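Local coordinates for uncharacterized protein lp_2664 (Lactobacillus plantarum WCFS1, PDB 2PJQ) that is of unknown function but belongs to the HD-domain family, whose members are often metal-dependent phosphohydrolases, and is probably a hydrolase of that kind, at residues K185-M190 against A197-R202. Residues are numbered along the deposited sequence; the frame is centred on the assembly and turned at random.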
ATOM      1  N   LYS B 185      -4.892  -2.604  17.881  1.00 17.59           N
ATOM      2  CA  LYS B 185      -5.453  -2.214  19.187  1.00 18.79           C
ATOM      3  C   LYS B 185      -6.693  -1.333  19.092  1.00 18.63           C
ATOM      4  O   LYS B 185      -7.437  -1.182  20.057  1.00 19.80           O
ATOM      5  CB  LYS B 185      -4.419  -1.466  20.028  1.00 13.71           C
ATOM      6  CG  LYS B 185      -3.092  -2.150  20.116  1.00 17.48           C
ATOM      7  CD  LYS B 185      -2.049  -1.180  20.634  1.00 19.67           C
ATOM      8  CE  LYS B 185      -0.636  -1.746  20.531  1.00 22.16           C
ATOM      9  NZ  LYS B 185       0.397  -0.645  20.609  1.00 22.28           N
ATOM     10  N   LEU B 186      -6.922  -0.756  17.925  1.00 15.77           N
ATOM     11  CA  LEU B 186      -8.056   0.131  17.749  1.00 13.72           C
ATOM     12  C   LEU B 186      -9.424  -0.402  18.174  1.00 13.22           C
ATOM     13  O   LEU B 186     -10.136   0.280  18.899  1.00 16.63           O
ATOM     14  CB  LEU B 186      -8.104   0.622  16.297  1.00  6.72           C
ATOM     15  CG  LEU B 186      -6.820   1.309  15.826  1.00  5.44           C
ATOM     16  CD1 LEU B 186      -7.029   1.944  14.472  1.00  4.57           C
ATOM     17  CD2 LEU B 186      -6.413   2.362  16.841  1.00  5.64           C
ATOM     18  N   ALA B 187      -9.786  -1.607  17.748  1.00 11.03           N
ATOM     19  CA  ALA B 187     -11.108  -2.178  18.064  1.00 11.61           C
ATOM     20  C   ALA B 187     -11.377  -2.435  19.549  1.00 12.07           C
ATOM     21  O   ALA B 187     -12.514  -2.700  19.961  1.00 12.85           O
ATOM     22  CB  ALA B 187     -11.323  -3.479  17.269  1.00  9.76           C
ATOM     23  N   ALA B 188     -10.330  -2.384  20.354  1.00 11.35           N
ATOM     24  CA  ALA B 188     -10.500  -2.612  21.771  1.00  9.56           C
ATOM     25  C   ALA B 188     -10.677  -1.239  22.373  1.00  9.20           C
ATOM     26  O   ALA B 188     -11.280  -1.092  23.434  1.00  9.23           O
ATOM     27  CB  ALA B 188      -9.263  -3.294  22.344  1.00  9.79           C
ATOM     28  N   LEU B 189     -10.158  -0.239  21.666  1.00  8.91           N
ATOM     29  CA  LEU B 189     -10.215   1.141  22.115  1.00 11.03           C
ATOM     30  C   LEU B 189     -11.457   1.856  21.604  1.00 13.14           C
ATOM     31  O   LEU B 189     -11.777   2.961  22.036  1.00 16.17           O
ATOM     32  CB  LEU B 189      -8.944   1.886  21.683  1.00  9.43           C
ATOM     33  CG  LEU B 189      -7.633   1.402  22.330  1.00 10.61           C
ATOM     34  CD1 LEU B 189      -6.428   2.235  21.884  1.00  7.56           C
ATOM     35  CD2 LEU B 189      -7.786   1.490  23.818  1.00  9.33           C
HETATM   36  N   MSE B 190     -12.162   1.223  20.685  1.00 13.95           N
HETATM   37  CA  MSE B 190     -13.367   1.803  20.129  1.00 16.06           C
HETATM   38  C   MSE B 190     -14.245   2.257  21.311  1.00 16.28           C
HETATM   39  O   MSE B 190     -14.313   1.572  22.335  1.00 16.10           O
HETATM   40  CB  MSE B 190     -14.077   0.731  19.291  1.00 23.21           C
HETATM   41  CG  MSE B 190     -14.663   1.212  17.989  1.00 27.22           C
HETATM   42 SE   MSE B 190     -13.415   2.196  16.893  1.00 33.25          SE
HETATM   43  CE  MSE B 190     -12.203   0.790  16.347  1.00 28.15           C
ATOM     44  N   ALA B 197     -18.807  -3.271  17.754  1.00 21.43           N
ATOM     45  CA  ALA B 197     -19.375  -4.354  16.968  1.00 23.17           C
ATOM     46  C   ALA B 197     -18.785  -4.359  15.566  1.00 24.71           C
ATOM     47  O   ALA B 197     -18.337  -5.396  15.066  1.00 25.77           O
ATOM     48  CB  ALA B 197     -20.892  -4.214  16.901  1.00 18.04           C
ATOM     49  N   LEU B 198     -18.782  -3.191  14.940  1.00 18.63           N
ATOM     50  CA  LEU B 198     -18.272  -3.050  13.595  1.00 18.89           C
ATOM     51  C   LEU B 198     -16.779  -3.327  13.548  1.00 20.12           C
ATOM     52  O   LEU B 198     -16.283  -3.974  12.632  1.00 17.41           O
ATOM     53  CB  LEU B 198     -18.564  -1.647  13.097  1.00 23.35           C
ATOM     54  CG  LEU B 198     -18.559  -1.560  11.583  1.00 24.27           C
ATOM     55  CD1 LEU B 198     -19.386  -2.703  11.042  1.00 24.59           C
ATOM     56  CD2 LEU B 198     -19.100  -0.212  11.130  1.00 23.19           C
ATOM     57  N   ALA B 199     -16.070  -2.827  14.550  1.00 28.14           N
ATOM     58  CA  ALA B 199     -14.635  -3.022  14.646  1.00 30.57           C
ATOM     59  C   ALA B 199     -14.342  -4.500  14.863  1.00 32.58           C
ATOM     60  O   ALA B 199     -13.196  -4.925  14.791  1.00 32.63           O
ATOM     61  CB  ALA B 199     -14.079  -2.209  15.797  1.00 29.16           C
ATOM     62  N   ALA B 200     -15.391  -5.276  15.120  1.00 34.55           N
ATOM     63  CA  ALA B 200     -15.258  -6.711  15.357  1.00 36.96           C
ATOM     64  C   ALA B 200     -15.109  -7.535  14.080  1.00 38.26           C
ATOM     65  O   ALA B 200     -14.465  -8.577  14.101  1.00 39.36           O
ATOM     66  CB  ALA B 200     -16.447  -7.213  16.162  1.00 37.86           C
ATOM     67  N   HIS B 201     -15.707  -7.099  12.974  1.00 38.75           N
ATOM     68  CA  HIS B 201     -15.550  -7.850  11.730  1.00 41.12           C
ATOM     69  C   HIS B 201     -14.535  -7.153  10.834  1.00 38.67           C
ATOM     70  O   HIS B 201     -14.621  -7.194   9.610  1.00 38.17           O
ATOM     71  CB  HIS B 201     -16.870  -7.992  10.965  1.00 51.70           C
ATOM     72  CG  HIS B 201     -16.811  -9.009   9.859  1.00 59.27           C
ATOM     73  ND1 HIS B 201     -15.680  -9.215   9.093  1.00 61.45           N
ATOM     74  CD2 HIS B 201     -17.741  -9.873   9.386  1.00 61.15           C
ATOM     75  CE1 HIS B 201     -15.917 -10.159   8.200  1.00 62.68           C
ATOM     76  NE2 HIS B 201     -17.160 -10.575   8.356  1.00 62.79           N
ATOM     77  N   ARG B 202     -13.558  -6.510  11.453  1.00 37.51           N
ATOM     78  CA  ARG B 202     -12.557  -5.815  10.681  1.00 32.61           C
ATOM     79  C   ARG B 202     -11.153  -6.082  11.193  1.00 30.37           C
ATOM     80  O   ARG B 202     -10.211  -5.426  10.772  1.00 31.95           O
ATOM     81  CB  ARG B 202     -12.872  -4.316  10.681  1.00 24.92           C
ATOM     82  CG  ARG B 202     -14.218  -4.002  10.047  1.00 18.34           C
ATOM     83  CD  ARG B 202     -14.432  -2.525   9.828  1.00 15.66           C
ATOM     84  NE  ARG B 202     -15.536  -2.303   8.901  1.00 15.95           N
ATOM     85  CZ  ARG B 202     -15.906  -1.112   8.436  1.00 15.96           C
ATOM     86  NH1 ARG B 202     -15.265  -0.022   8.821  1.00 15.59           N
ATOM     87  NH2 ARG B 202     -16.895  -1.011   7.558  1.00 17.06           N
TER
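Ala-199 points its methyl group at the short helix 186-189 and is met there by two side chains, Ala-187 and the selenomethionine Met-190. Both alanine methyls are directed toward the opposite segment but meet obliquely, flank against flank, with Ala-187 CB 3.4 Å from Ala-199 CB. Groups this small let the backbones approach, with Ala-187 CA and Ala-199 CA 5.0 Å apart. Met-190 enters from the end of its helix, where it is the first residue to leave helical geometry. Its chain is bent twice (chi2 51°, chi3 70°), which folds it back and brings the terminal CE to 3.6 Å from Ala-199 CB, while CG lies farther off, 4.1 Å from the same methyl. Ala-199 CB is therefore flanked by the methyl of Ala-187 and the terminal CE of Met-190; these side-chain contacts are apolar, the Ala-187 methyl also lies against Ala-199 O, and 121 Å² is buried over both segments. In the all-helical HD-domain protein, this joins helix 186-189 to the segment 197-202, which continues from helix 193-198, across a short, largely helical connection. Helix 119-130 backs the site, with Asp-126 and Leu-130 against Met-190, and Ile-133 also packs on Ala-199. Within 197-202, Leu-198 CG sits 4.1 Å above the guanidinium plane of Arg-202, over its centre; that group donates from NH1 to Leu-130 O and, through NH2, forms a salt bridge with Asp-220 of the second subunit.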